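Local atomic coordinates of decapping nuclease RAI1 (Candida albicans, PDB entry 5BUD), a protein that removes the NAD cap from the 5' end of a subset of RNAs with the help of divalent metal ions, and binds and stimulates the exoribonuclease RAT1. Residues 20-25 against 206-211; 175-180 against 194-199; 330-335 against 358-363; 346-351 against 368-373. All blocks are in the same frame, centred on the assembly; numbering follows the deposited sequence.

Contact 1. Residues 20-25 against 206-211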
loop_
_atom_site.group_PDB
_atom_site.type_symbol
_atom_site.label_atom_id
_atom_site.label_comp_id
_atom_site.label_asym_id
_atom_site.label_seq_id
_atom_site.Cartn_x
_atom_site.Cartn_y
_atom_site.Cartn_z
ATOM N N PRO A 20 6.356 1.230 -14.230
ATOM C CA PRO A 20 5.225 2.071 -13.809
ATOM C C PRO A 20 5.489 3.554 -14.059
ATOM O O PRO A 20 6.644 3.982 -14.047
ATOM C CB PRO A 20 5.114 1.807 -12.300
ATOM C CG PRO A 20 6.156 0.794 -11.980
ATOM C CD PRO A 20 7.137 0.769 -13.081
ATOM N N ARG A 21 4.415 4.324 -14.226
ATOM C CA ARG A 21 4.515 5.780 -14.420
ATOM C C ARG A 21 3.409 6.439 -13.629
ATOM O O ARG A 21 2.275 5.967 -13.661
ATOM C CB ARG A 21 4.344 6.141 -15.901
ATOM C CG ARG A 21 5.301 5.448 -16.844
ATOM C CD ARG A 21 6.760 5.786 -16.548
ATOM N NE ARG A 21 7.650 5.415 -17.650
ATOM C CZ ARG A 21 8.972 5.269 -17.545
ATOM N NH1 ARG A 21 9.594 5.450 -16.383
ATOM N NH2 ARG A 21 9.683 4.930 -18.611
ATOM N N GLU A 22 3.727 7.507 -12.904
ATOM C CA GLU A 22 2.692 8.258 -12.207
ATOM C C GLU A 22 1.831 8.967 -13.252
ATOM O O GLU A 22 2.364 9.554 -14.184
ATOM C CB GLU A 22 3.308 9.300 -11.290
ATOM C CG GLU A 22 2.287 10.166 -10.570
ATOM C CD GLU A 22 2.904 11.005 -9.480
ATOM O OE1 GLU A 22 3.460 10.429 -8.517
ATOM O OE2 GLU A 22 2.819 12.243 -9.577
ATOM N N LEU A 23 0.514 8.937 -13.049
ATOM C CA LEU A 23 -0.445 9.685 -13.860
ATOM C C LEU A 23 -0.715 11.027 -13.202
ATOM O O LEU A 23 -0.623 12.064 -13.854
ATOM C CB LEU A 23 -1.754 8.894 -14.015
ATOM C CG LEU A 23 -1.636 7.491 -14.644
ATOM C CD1 LEU A 23 -2.997 6.800 -14.754
ATOM C CD2 LEU A 23 -0.952 7.548 -16.006
ATOM N N PHE A 24 -1.070 11.005 -11.919
ATOM C CA PHE A 24 -1.283 12.216 -11.148
ATOM C C PHE A 24 -1.174 11.874 -9.672
ATOM O O PHE A 24 -0.909 10.722 -9.324
ATOM C CB PHE A 24 -2.683 12.817 -11.453
ATOM C CG PHE A 24 -3.827 11.887 -11.114
ATOM C CD1 PHE A 24 -4.308 11.007 -12.043
ATOM C CD2 PHE A 24 -4.380 11.885 -9.852
ATOM C CE1 PHE A 24 -5.318 10.135 -11.739
ATOM C CE2 PHE A 24 -5.418 11.021 -9.532
ATOM C CZ PHE A 24 -5.878 10.136 -10.474
ATOM N N SER A 25 -1.410 12.873 -8.817
ATOM C CA SER A 25 -1.444 12.702 -7.393
ATOM C C SER A 25 -2.559 13.517 -6.779
ATOM O O SER A 25 -3.105 14.409 -7.416
ATOM C CB SER A 25 -0.137 13.170 -6.780
ATOM O OG SER A 25 0.114 14.501 -7.163
ATOM N N TYR A 206 0.029 11.784 1.124
ATOM C CA TYR A 206 0.234 12.100 -0.259
ATOM C C TYR A 206 0.038 10.820 -1.059
ATOM O O TYR A 206 0.723 9.805 -0.803
ATOM C CB TYR A 206 1.632 12.615 -0.454
ATOM C CG TYR A 206 2.004 12.940 -1.874
ATOM C CD1 TYR A 206 1.665 14.155 -2.464
ATOM C CD2 TYR A 206 2.728 12.047 -2.624
ATOM C CE1 TYR A 206 2.037 14.439 -3.782
ATOM C CE2 TYR A 206 3.101 12.325 -3.911
ATOM C CZ TYR A 206 2.780 13.519 -4.477
ATOM O OH TYR A 206 3.184 13.708 -5.787
ATOM N N LEU A 207 -0.879 10.866 -2.019
ATOM C CA LEU A 207 -1.208 9.699 -2.803
ATOM C C LEU A 207 -0.848 9.848 -4.263
ATOM O O LEU A 207 -1.256 10.807 -4.934
ATOM C CB LEU A 207 -2.687 9.333 -2.664
ATOM C CG LEU A 207 -3.089 9.049 -1.209
ATOM C CD1 LEU A 207 -3.766 10.274 -0.626
ATOM C CD2 LEU A 207 -4.015 7.847 -1.121
ATOM N N SER A 208 -0.122 8.852 -4.757
ATOM C CA SER A 208 0.216 8.743 -6.148
ATOM C C SER A 208 -0.753 7.766 -6.793
ATOM O O SER A 208 -1.077 6.713 -6.231
ATOM C CB SER A 208 1.633 8.200 -6.288
ATOM O OG SER A 208 2.085 8.201 -7.616
ATOM N N VAL A 209 -1.189 8.110 -7.986
ATOM C CA VAL A 209 -1.919 7.210 -8.838
ATOM C C VAL A 209 -1.058 6.920 -10.042
ATOM O O VAL A 209 -0.668 7.830 -10.785
ATOM C CB VAL A 209 -3.271 7.792 -9.269
ATOM C CG1 VAL A 209 -3.985 6.838 -10.202
ATOM C CG2 VAL A 209 -4.129 8.004 -8.047
ATOM N N ILE A 210 -0.776 5.630 -10.238
ATOM C CA ILE A 210 0.154 5.197 -11.267
ATOM C C ILE A 210 -0.528 4.235 -12.219
ATOM O O ILE A 210 -1.503 3.572 -11.859
ATOM C CB ILE A 210 1.397 4.507 -10.659
ATOM C CG1 ILE A 210 1.030 3.200 -9.946
ATOM C CG2 ILE A 210 2.078 5.429 -9.656
ATOM C CD1 ILE A 210 2.096 2.166 -10.104
ATOM N N ARG A 211 -0.018 4.194 -13.444
ATOM C CA ARG A 211 -0.371 3.199 -14.428
ATOM C C ARG A 211 0.830 2.222 -14.517
ATOM O O ARG A 211 1.959 2.654 -14.570
ATOM C CB ARG A 211 -0.588 3.879 -15.772
ATOM C CG ARG A 211 -1.222 3.036 -16.864
ATOM C CD ARG A 211 -1.650 3.927 -18.032
ATOM N NE ARG A 211 -2.301 3.210 -19.142
ATOM C CZ ARG A 211 -1.656 2.578 -20.130
ATOM N NH1 ARG A 211 -0.325 2.529 -20.163
ATOM N NH2 ARG A 211 -2.346 1.987 -21.096
#
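Phe24 and Val209 meet across a classic beta bulge between the antiparallel strands 21-28 and 205-214 of the RAI1 nuclease fold. Leu23 and Phe24 both face Val209, whose carbonyl oxygen takes a straight bond from Leu23 N at 2.8 Å and a weak one from Phe24 N; Val209 N returns a bond to Phe24 O. The register therefore slips by one residue between Glu22 and Phe24. The tight part lies here: Val209 CB sits over one face of the Phe24 ring, 3.9 Å from its centroid and displaced toward the rim, while CG2 touches Phe24 CE2 at 3.6 Å. With chi1 at 61°, Phe24 CG stands between its own N and carbonyl carbon, which lays the ring alongside Val209. Leu81, Ala84 and Ile85 of helix 78-92 pack against this pair. Toward Arg21 and Arg211 the contact opens out. Their backbones form a hydrogen-bonded pair, but both guanidinium ends lead away from the opposite strand, that of Arg211 to Ser97; of the Arg211 side chain, CB lies against Leu23, 3.7 Å from CD2. At Ser208, the extended Glu22 chain brings its carboxylate to the hydroxyls of Ser208 and Tyr243. Ser208 OG donates to Glu22 OE1 over 2.8 Å, arriving 38° out of the carboxylate plane.

Contact 2. Residues 175-180 against 194-199; sequences ETIATI and NRNKKV. With MN (manganese (II) ion), chain G.
The end of helix 158-178, which carries the metal ligand Glu175, packs against the loop after helix 189-193 through Arg195. The Arg195 guanidinium lies between two partners: Ile177 O sits over the centre of one face, 3.1 Å from Arg195 CZ, and Ile180 CG2 covers the opposite face, 3.6 Å from Arg195 NH1. In the guanidinium plane, Arg195 NH1 gives Thr179 O a straight bond of 3.1 Å (171° at the hydrogen), although it meets that carbonyl from above its plane. A bend at chi3 (-64°) turns the guanidinium back over the helix end; Tyr47 O also accepts from NH1, and Ile192 O from NE. Beside it, water 1 donates to Thr176 O and Thr179 O and accepts from Lys198 NZ. On the far side of the helix, Glu175 OE1 binds manganese at 2.2 Å, with four waters as further ligands. Thr179 OG1 donates to Glu175 O at 2.8 Å, linking the helix end to the backbone of the metal ligand. The cationic group thus bonds to Thr179 O, just past the helix, and lies against Ile177 O without a hydrogen bond; its charge would be expected to offset the partial negative charge of these carbonyls.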
loop_
_atom_site.group_PDB
_atom_site.type_symbol
_atom_site.label_atom_id
_atom_site.label_comp_id
_atom_site.label_asym_id
_atom_site.label_seq_id
_atom_site.Cartn_x
_atom_site.Cartn_y
_atom_site.Cartn_z
ATOM N N GLU A 175 8.523 8.670 10.561
ATOM C CA GLU A 175 8.226 9.475 9.407
ATOM C C GLU A 175 8.348 10.958 9.735
ATOM O O GLU A 175 8.846 11.735 8.930
ATOM C CB GLU A 175 6.807 9.230 8.879
ATOM C CG GLU A 175 6.529 7.860 8.295
ATOM C CD GLU A 175 5.046 7.701 7.933
ATOM O OE1 GLU A 175 4.328 8.711 7.991
ATOM O OE2 GLU A 175 4.581 6.596 7.635
ATOM N N THR A 176 7.882 11.325 10.918
ATOM C CA THR A 176 7.898 12.715 11.358
ATOM C C THR A 176 9.324 13.216 11.571
ATOM O O THR A 176 9.643 14.288 11.114
ATOM C CB THR A 176 7.045 12.879 12.640
ATOM O OG1 THR A 176 5.707 12.440 12.359
ATOM C CG2 THR A 176 7.019 14.316 13.098
ATOM N N ILE A 177 10.179 12.432 12.229
ATOM C CA ILE A 177 11.547 12.893 12.529
ATOM C C ILE A 177 12.547 12.703 11.379
ATOM O O ILE A 177 13.601 13.327 11.386
ATOM C CB ILE A 177 12.060 12.378 13.894
ATOM C CG1 ILE A 177 12.166 10.844 13.968
ATOM C CG2 ILE A 177 11.112 12.842 14.982
ATOM C CD1 ILE A 177 13.410 10.259 13.345
ATOM N N ALA A 178 12.155 11.952 10.346
ATOM C CA ALA A 178 13.027 11.660 9.185
ATOM C C ALA A 178 12.730 12.466 7.943
ATOM O O ALA A 178 13.466 12.362 6.953
ATOM C CB ALA A 178 12.989 10.169 8.860
ATOM N N THR A 179 11.683 13.302 7.973
ATOM C CA THR A 179 11.315 14.068 6.807
ATOM C C THR A 179 11.116 15.573 7.130
ATOM O O THR A 179 10.906 15.944 8.279
ATOM C CB THR A 179 9.992 13.566 6.200
ATOM O OG1 THR A 179 8.904 13.839 7.112
ATOM C CG2 THR A 179 10.064 12.055 5.861
ATOM N N ILE A 180 11.179 16.378 6.088
ATOM C CA ILE A 180 10.963 17.838 6.131
ATOM C C ILE A 180 9.936 18.237 5.053
ATOM O O ILE A 180 9.834 17.572 4.005
ATOM C CB ILE A 180 12.311 18.577 5.933
ATOM C CG1 ILE A 180 13.121 17.935 4.792
ATOM C CG2 ILE A 180 13.099 18.537 7.229
ATOM C CD1 ILE A 180 14.345 18.711 4.334
ATOM N N ASN A 194 13.267 21.362 15.062
ATOM C CA ASN A 194 12.053 21.229 15.870
ATOM C C ASN A 194 11.211 19.972 15.605
ATOM O O ASN A 194 10.107 19.838 16.143
ATOM C CB ASN A 194 11.166 22.457 15.670
ATOM C CG ASN A 194 11.812 23.738 16.171
ATOM O OD1 ASN A 194 12.881 23.722 16.793
ATOM N ND2 ASN A 194 11.169 24.866 15.878
ATOM N N ARG A 195 11.715 19.062 14.775
ATOM C CA ARG A 195 10.918 17.922 14.325
ATOM C C ARG A 195 10.576 16.974 15.429
ATOM O O ARG A 195 9.479 16.438 15.470
ATOM C CB ARG A 195 11.660 17.170 13.233
ATOM C CG ARG A 195 11.577 17.912 11.938
ATOM C CD ARG A 195 12.170 17.101 10.845
ATOM N NE ARG A 195 13.599 16.880 11.062
ATOM C CZ ARG A 195 14.353 16.154 10.252
ATOM N NH1 ARG A 195 13.810 15.592 9.185
ATOM N NH2 ARG A 195 15.648 16.015 10.492
ATOM N N ASN A 196 11.518 16.782 16.342
ATOM C CA ASN A 196 11.337 15.859 17.456
ATOM C C ASN A 196 10.258 16.346 18.431
ATOM O O ASN A 196 9.786 15.575 19.257
ATOM C CB ASN A 196 12.666 15.656 18.193
ATOM C CG ASN A 196 12.716 14.363 18.999
ATOM O OD1 ASN A 196 11.944 13.426 18.762
ATOM N ND2 ASN A 196 13.650 14.299 19.958
ATOM N N LYS A 197 9.863 17.616 18.344
ATOM C CA LYS A 197 8.784 18.143 19.207
ATOM C C LYS A 197 7.447 18.260 18.477
ATOM O O LYS A 197 6.422 18.469 19.095
ATOM C CB LYS A 197 9.169 19.508 19.781
ATOM C CG LYS A 197 10.300 19.444 20.801
ATOM C CD LYS A 197 10.919 20.820 21.033
ATOM C CE LYS A 197 12.098 20.772 22.002
ATOM N NZ LYS A 197 11.708 20.419 23.400
ATOM N N LYS A 198 7.462 18.138 17.155
ATOM C CA LYS A 198 6.234 18.257 16.366
ATOM C C LYS A 198 5.234 17.179 16.789
ATOM O O LYS A 198 5.620 16.047 17.077
ATOM C CB LYS A 198 6.591 18.134 14.884
ATOM C CG LYS A 198 5.543 18.623 13.918
ATOM C CD LYS A 198 5.866 18.180 12.495
ATOM C CE LYS A 198 7.258 18.583 12.053
ATOM N NZ LYS A 198 7.405 18.484 10.570
ATOM N N VAL A 199 3.956 17.558 16.869
ATOM C CA VAL A 199 2.862 16.636 17.120
ATOM C C VAL A 199 2.741 15.666 15.956
ATOM O O VAL A 199 2.668 16.077 14.818
ATOM C CB VAL A 199 1.512 17.387 17.260
ATOM C CG1 VAL A 199 0.351 16.418 17.254
ATOM C CG2 VAL A 199 1.494 18.226 18.534
HETATM MN MN MN G . 2.450 9.036 6.877
HETATM O O HOH W 1 8.362 16.295 9.780
HETATM O O HOH W 2 2.881 11.372 6.606
HETATM O O HOH W 3 0.218 9.043 5.978
HETATM O O HOH W 4 3.387 8.696 4.696
HETATM O O HOH W 5 1.864 9.691 8.971
#

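Contact 3. Residues 330-335 against 358-363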
loop_
_atom_site.group_PDB
_atom_site.type_symbol
_atom_site.label_atom_id
_atom_site.label_comp_id
_atom_site.label_asym_id
_atom_site.label_seq_id
_atom_site.Cartn_x
_atom_site.Cartn_y
_atom_site.Cartn_z
ATOM N N GLY A 330 0.858 -12.437 -11.809
ATOM C CA GLY A 330 0.544 -12.394 -13.234
ATOM C C GLY A 330 -0.578 -13.338 -13.666
ATOM O O GLY A 330 -1.402 -12.981 -14.508
ATOM N N ALA A 331 -0.625 -14.526 -13.067
ATOM C CA ALA A 331 -1.694 -15.494 -13.325
ATOM C C ALA A 331 -3.031 -14.952 -12.810
ATOM O O ALA A 331 -4.039 -14.990 -13.512
ATOM C CB ALA A 331 -1.358 -16.807 -12.661
ATOM N N VAL A 332 -3.020 -14.406 -11.595
ATOM C CA VAL A 332 -4.241 -13.828 -11.017
ATOM C C VAL A 332 -4.812 -12.739 -11.924
ATOM O O VAL A 332 -5.980 -12.789 -12.262
ATOM C CB VAL A 332 -4.012 -13.236 -9.610
ATOM C CG1 VAL A 332 -5.224 -12.423 -9.141
ATOM C CG2 VAL A 332 -3.722 -14.338 -8.613
ATOM N N VAL A 333 -4.011 -11.734 -12.287
ATOM C CA VAL A 333 -4.562 -10.562 -13.006
ATOM C C VAL A 333 -4.993 -10.903 -14.436
ATOM O O VAL A 333 -6.004 -10.383 -14.921
ATOM C CB VAL A 333 -3.610 -9.346 -13.012
ATOM C CG1 VAL A 333 -3.340 -8.910 -11.571
ATOM C CG2 VAL A 333 -2.333 -9.660 -13.778
ATOM N N ASP A 334 -4.247 -11.783 -15.105
ATOM C CA ASP A 334 -4.718 -12.329 -16.365
ATOM C C ASP A 334 -6.065 -13.081 -16.219
ATOM O O ASP A 334 -6.937 -12.952 -17.069
ATOM C CB ASP A 334 -3.677 -13.246 -17.002
ATOM C CG ASP A 334 -4.089 -13.674 -18.399
ATOM O OD1 ASP A 334 -3.972 -12.858 -19.348
ATOM O OD2 ASP A 334 -4.569 -14.811 -18.530
ATOM N N TRP A 335 -6.233 -13.836 -15.140
ATOM C CA TRP A 335 -7.486 -14.568 -14.882
ATOM C C TRP A 335 -8.629 -13.567 -14.695
ATOM O O TRP A 335 -9.662 -13.651 -15.384
ATOM C CB TRP A 335 -7.295 -15.489 -13.668
ATOM C CG TRP A 335 -8.481 -16.279 -13.205
ATOM C CD1 TRP A 335 -9.086 -17.336 -13.844
ATOM C CD2 TRP A 335 -9.158 -16.123 -11.957
ATOM N NE1 TRP A 335 -10.101 -17.829 -13.068
ATOM C CE2 TRP A 335 -10.174 -17.097 -11.908
ATOM C CE3 TRP A 335 -9.004 -15.250 -10.875
ATOM C CZ2 TRP A 335 -11.041 -17.218 -10.816
ATOM C CZ3 TRP A 335 -9.881 -15.366 -9.786
ATOM C CH2 TRP A 335 -10.882 -16.348 -9.770
ATOM N N LYS A 358 -8.377 -23.242 1.259
ATOM C CA LYS A 358 -7.265 -23.117 0.286
ATOM C C LYS A 358 -7.780 -22.867 -1.127
ATOM O O LYS A 358 -7.442 -23.593 -2.066
ATOM C CB LYS A 358 -6.356 -24.367 0.261
ATOM C CG LYS A 358 -6.195 -25.145 1.552
ATOM C CD LYS A 358 -5.532 -24.354 2.651
ATOM C CE LYS A 358 -5.136 -25.239 3.837
ATOM N NZ LYS A 358 -4.105 -26.261 3.489
ATOM N N SER A 359 -8.610 -21.839 -1.277
ATOM C CA SER A 359 -9.264 -21.571 -2.539
ATOM C C SER A 359 -9.217 -20.082 -2.864
ATOM O O SER A 359 -9.180 -19.258 -1.969
ATOM C CB SER A 359 -10.714 -22.038 -2.482
ATOM O OG SER A 359 -11.439 -21.350 -1.487
ATOM N N PHE A 360 -9.196 -19.786 -4.158
ATOM C CA PHE A 360 -9.143 -18.443 -4.695
ATOM C C PHE A 360 -10.277 -18.362 -5.709
ATOM O O PHE A 360 -10.195 -18.972 -6.763
ATOM C CB PHE A 360 -7.784 -18.208 -5.355
ATOM C CG PHE A 360 -7.473 -16.762 -5.589
ATOM C CD1 PHE A 360 -6.899 -15.988 -4.578
ATOM C CD2 PHE A 360 -7.760 -16.162 -6.811
ATOM C CE1 PHE A 360 -6.618 -14.645 -4.778
ATOM C CE2 PHE A 360 -7.489 -14.816 -7.010
ATOM C CZ PHE A 360 -6.907 -14.063 -5.997
ATOM N N THR A 361 -11.344 -17.623 -5.372
ATOM C CA THR A 361 -12.596 -17.695 -6.102
ATOM C C THR A 361 -13.282 -16.358 -6.392
ATOM O O THR A 361 -13.165 -15.390 -5.651
ATOM C CB THR A 361 -13.638 -18.547 -5.334
ATOM O OG1 THR A 361 -14.022 -17.867 -4.136
ATOM C CG2 THR A 361 -13.057 -19.919 -4.992
ATOM N N LEU A 362 -14.060 -16.376 -7.463
ATOM C CA LEU A 362 -14.847 -15.265 -7.905
ATOM C C LEU A 362 -16.303 -15.746 -7.928
ATOM O O LEU A 362 -16.623 -16.732 -8.592
ATOM C CB LEU A 362 -14.383 -14.924 -9.309
ATOM C CG LEU A 362 -14.267 -13.521 -9.876
ATOM C CD1 LEU A 362 -13.794 -12.511 -8.858
ATOM C CD2 LEU A 362 -13.356 -13.598 -11.096
ATOM N N SER A 363 -17.172 -15.077 -7.182
ATOM C CA SER A 363 -18.589 -15.422 -7.201
ATOM C C SER A 363 -19.424 -14.149 -7.291
ATOM O O SER A 363 -18.989 -13.077 -6.864
ATOM C CB SER A 363 -18.961 -16.258 -5.962
ATOM O OG SER A 363 -18.563 -15.630 -4.753
#
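The six-membered ring of Trp335 has Leu362 CD2 over one face, 4.3 Å from the ring centroid, and the backbone carbon of Thr361 at its edge. Phe360 approaches obliquely: the two ring planes stand 54° apart with centroids separated by 5.9 Å, so the pair is neither stacked nor edge-to-face. At the Phe360 ring, Trp335 CZ3 lies at the edge, 3.7 Å from Phe360 CE2, while Val332 CG1 comes in obliquely, 3.9 Å from that same CE2. The Trp335 CG is anti to its own N (chi1 177°), which sends the indole from the helix out toward the strand, and its CH2 touches Leu362 CB at 3.8 Å. Both Trp335 and Leu362 side chains run past one another in opposite directions, as do Trp335 and Phe360, whereas Val332 crosses Phe360 at about a right angle. The side-chain contacts are all apolar and lie far from the metal site. Helix 322-339 runs nearly along strand 359-364, their local axes 15° from parallel and 11.5 Å apart, a spacing filled by these side chains. Trp328, one helical turn before Val332, meets the Phe360 ring edge-to-face. Leu351 of the adjacent strand 349-354 touches Trp335, Phe360 and Leu362, and strand 4-5 borders the other side of strand 359-364.

Contact 4. Residues 346-351 against 368-373; sequences IKSYRL and ETNEKL
Lys347 and Ser348 run extended into strand 349-354 and pass beside helix 367-377, the backbones coming nearest at Ser348 and Asn370, with CA atoms 5.4 Å apart. Both side chains head into this gap and meet in one short hydrogen bond: Ser348 OG donates to Asn370 OD1 over 2.6 Å, in the carbonyl plane and on a lone pair. With chi1 at 173°, Asn370 swings its amide off the helix toward Lys347 and Ser348. Its oxygen also lies 3.1 Å from Lys347 C, so it rests close against the peptide just before Ser348. One turn further along the helix, Leu373 CD1 packs on Ser348 CB at 3.9 Å, and its side chain reaches on to Tyr124 and Val126 of strand 121-128. At the other margin the contact thins, with Thr369 CG2 only grazing Arg350 NH1. Arg374 adds a second link, giving NE to Asn370 OD1 and NH2 to Lys347 O. Asn370 OD1 is thus gripped by a hydroxyl and a guanidinium, and two donors on one amide oxygen would fix which way the amide is flipped and hold the buried Ser348 hydroxyl pointed at the helix.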
loop_
_atom_site.group_PDB
_atom_site.type_symbol
_atom_site.label_atom_id
_atom_site.label_comp_id
_atom_site.label_asym_id
_atom_site.label_seq_id
_atom_site.Cartn_x
_atom_site.Cartn_y
_atom_site.Cartn_z
ATOM N N ILE A 346 -24.327 -5.304 -15.026
ATOM C CA ILE A 346 -25.556 -5.781 -14.423
ATOM C C ILE A 346 -25.248 -6.462 -13.080
ATOM O O ILE A 346 -26.140 -6.706 -12.265
ATOM C CB ILE A 346 -26.282 -6.704 -15.445
ATOM C CG1 ILE A 346 -27.698 -6.212 -15.674
ATOM C CG2 ILE A 346 -26.160 -8.173 -15.102
ATOM C CD1 ILE A 346 -27.718 -4.917 -16.457
ATOM N N LYS A 347 -23.973 -6.733 -12.836
ATOM C CA LYS A 347 -23.588 -7.384 -11.595
ATOM C C LYS A 347 -22.190 -7.046 -11.114
ATOM O O LYS A 347 -21.467 -6.282 -11.754
ATOM C CB LYS A 347 -23.781 -8.889 -11.708
ATOM C CG LYS A 347 -23.313 -9.536 -12.985
ATOM C CD LYS A 347 -24.258 -10.700 -13.243
ATOM C CE LYS A 347 -23.620 -11.821 -14.029
ATOM N NZ LYS A 347 -24.702 -12.751 -14.483
ATOM N N SER A 348 -21.883 -7.584 -9.935
ATOM C CA SER A 348 -20.604 -7.410 -9.246
ATOM C C SER A 348 -20.210 -8.760 -8.655
ATOM O O SER A 348 -21.058 -9.684 -8.554
ATOM C CB SER A 348 -20.783 -6.429 -8.110
ATOM O OG SER A 348 -21.200 -5.170 -8.568
ATOM N N TYR A 349 -18.950 -8.851 -8.223
ATOM C CA TYR A 349 -18.359 -10.093 -7.734
ATOM C C TYR A 349 -17.552 -9.937 -6.434
ATOM O O TYR A 349 -16.931 -8.902 -6.190
ATOM C CB TYR A 349 -17.434 -10.688 -8.796
ATOM C CG TYR A 349 -18.099 -10.755 -10.136
ATOM C CD1 TYR A 349 -18.734 -11.925 -10.577
ATOM C CD2 TYR A 349 -18.124 -9.645 -10.950
ATOM C CE1 TYR A 349 -19.368 -11.964 -11.816
ATOM C CE2 TYR A 349 -18.755 -9.673 -12.179
ATOM C CZ TYR A 349 -19.371 -10.825 -12.613
ATOM O OH TYR A 349 -19.966 -10.802 -13.856
ATOM N N ARG A 350 -17.555 -11.008 -5.645
ATOM C CA ARG A 350 -16.661 -11.179 -4.521
ATOM C C ARG A 350 -15.473 -11.943 -5.035
ATOM O O ARG A 350 -15.636 -12.980 -5.656
ATOM C CB ARG A 350 -17.286 -12.053 -3.445
ATOM C CG ARG A 350 -18.340 -11.389 -2.597
ATOM C CD ARG A 350 -18.498 -12.147 -1.287
ATOM N NE ARG A 350 -18.621 -11.202 -0.197
ATOM C CZ ARG A 350 -19.687 -10.433 0.015
ATOM N NH1 ARG A 350 -20.760 -10.491 -0.783
ATOM N NH2 ARG A 350 -19.674 -9.587 1.033
ATOM N N LEU A 351 -14.277 -11.431 -4.779
ATOM C CA LEU A 351 -13.050 -12.157 -5.035
ATOM C C LEU A 351 -12.505 -12.508 -3.654
ATOM O O LEU A 351 -12.271 -11.625 -2.846
ATOM C CB LEU A 351 -12.053 -11.279 -5.793
ATOM C CG LEU A 351 -10.645 -11.799 -6.074
ATOM C CD1 LEU A 351 -10.654 -13.124 -6.795
ATOM C CD2 LEU A 351 -9.874 -10.776 -6.894
ATOM N N GLU A 368 -28.554 -6.706 -3.819
ATOM C CA GLU A 368 -28.512 -5.565 -2.892
ATOM C C GLU A 368 -27.069 -5.030 -2.718
ATOM O O GLU A 368 -26.837 -3.826 -2.557
ATOM C CB GLU A 368 -29.084 -5.964 -1.518
ATOM C CG GLU A 368 -30.590 -6.249 -1.478
ATOM C CD GLU A 368 -31.038 -7.520 -2.210
ATOM O OE1 GLU A 368 -30.215 -8.451 -2.445
ATOM O OE2 GLU A 368 -32.245 -7.586 -2.558
ATOM N N THR A 369 -26.109 -5.947 -2.741
ATOM C CA THR A 369 -24.681 -5.611 -2.629
ATOM C C THR A 369 -24.209 -4.922 -3.903
ATOM O O THR A 369 -23.550 -3.886 -3.840
ATOM C CB THR A 369 -23.860 -6.886 -2.352
ATOM O OG1 THR A 369 -24.290 -7.439 -1.099
ATOM C CG2 THR A 369 -22.380 -6.578 -2.291
ATOM N N ASN A 370 -24.596 -5.469 -5.055
ATOM C CA ASN A 370 -24.295 -4.842 -6.335
ATOM C C ASN A 370 -24.821 -3.414 -6.407
ATOM O O ASN A 370 -24.091 -2.492 -6.815
ATOM C CB ASN A 370 -24.849 -5.669 -7.484
ATOM C CG ASN A 370 -24.702 -4.975 -8.825
ATOM O OD1 ASN A 370 -23.610 -4.898 -9.381
ATOM N ND2 ASN A 370 -25.816 -4.473 -9.361
ATOM N N GLU A 371 -26.081 -3.234 -5.996
ATOM C CA GLU A 371 -26.688 -1.898 -5.928
ATOM C C GLU A 371 -25.916 -0.958 -5.024
ATOM O O GLU A 371 -25.663 0.176 -5.417
ATOM C CB GLU A 371 -28.167 -1.930 -5.479
ATOM C CG GLU A 371 -29.143 -1.521 -6.571
ATOM C CD GLU A 371 -29.144 -2.472 -7.748
ATOM O OE1 GLU A 371 -29.437 -2.025 -8.872
ATOM O OE2 GLU A 371 -28.849 -3.670 -7.548
ATOM N N LYS A 372 -25.552 -1.395 -3.824
ATOM C CA LYS A 372 -24.770 -0.524 -2.944
ATOM C C LYS A 372 -23.445 -0.141 -3.594
ATOM O O LYS A 372 -23.016 1.011 -3.509
ATOM C CB LYS A 372 -24.506 -1.164 -1.583
ATOM C CG LYS A 372 -25.717 -1.146 -0.668
ATOM C CD LYS A 372 -25.440 -1.864 0.645
ATOM C CE LYS A 372 -25.648 -3.365 0.525
ATOM N NZ LYS A 372 -25.613 -4.008 1.871
ATOM N N LEU A 373 -22.803 -1.117 -4.233
ATOM C CA LEU A 373 -21.484 -0.885 -4.811
ATOM C C LEU A 373 -21.569 0.199 -5.879
ATOM O O LEU A 373 -20.723 1.118 -5.947
ATOM C CB LEU A 373 -20.897 -2.185 -5.377
ATOM C CG LEU A 373 -20.317 -3.123 -4.292
ATOM C CD1 LEU A 373 -19.969 -4.482 -4.859
ATOM C CD2 LEU A 373 -19.111 -2.493 -3.595
#

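How the contacts relate
From the N terminus, contact 1 opens at residues 20-25 and closes a long loop of 180 residues when strand 205-214 pairs with strand 21-28. Contact 2 lies within that loop and closes a short one of 13 residues beside the metal-bearing helix end. The chain then moves to the side of its centre opposite contact 2, where contacts 3 and 4 both come after the first two. Their segments alternate, 330-335, 346-351, 358-363 and 368-373, so their loops cross. They also touch: Ser363 O and Arg350 N lie 2.8 Å apart as neighbouring strands 359-364 and 349-354 pair. Together they tie helices 322-339 and 367-377 to these two strands.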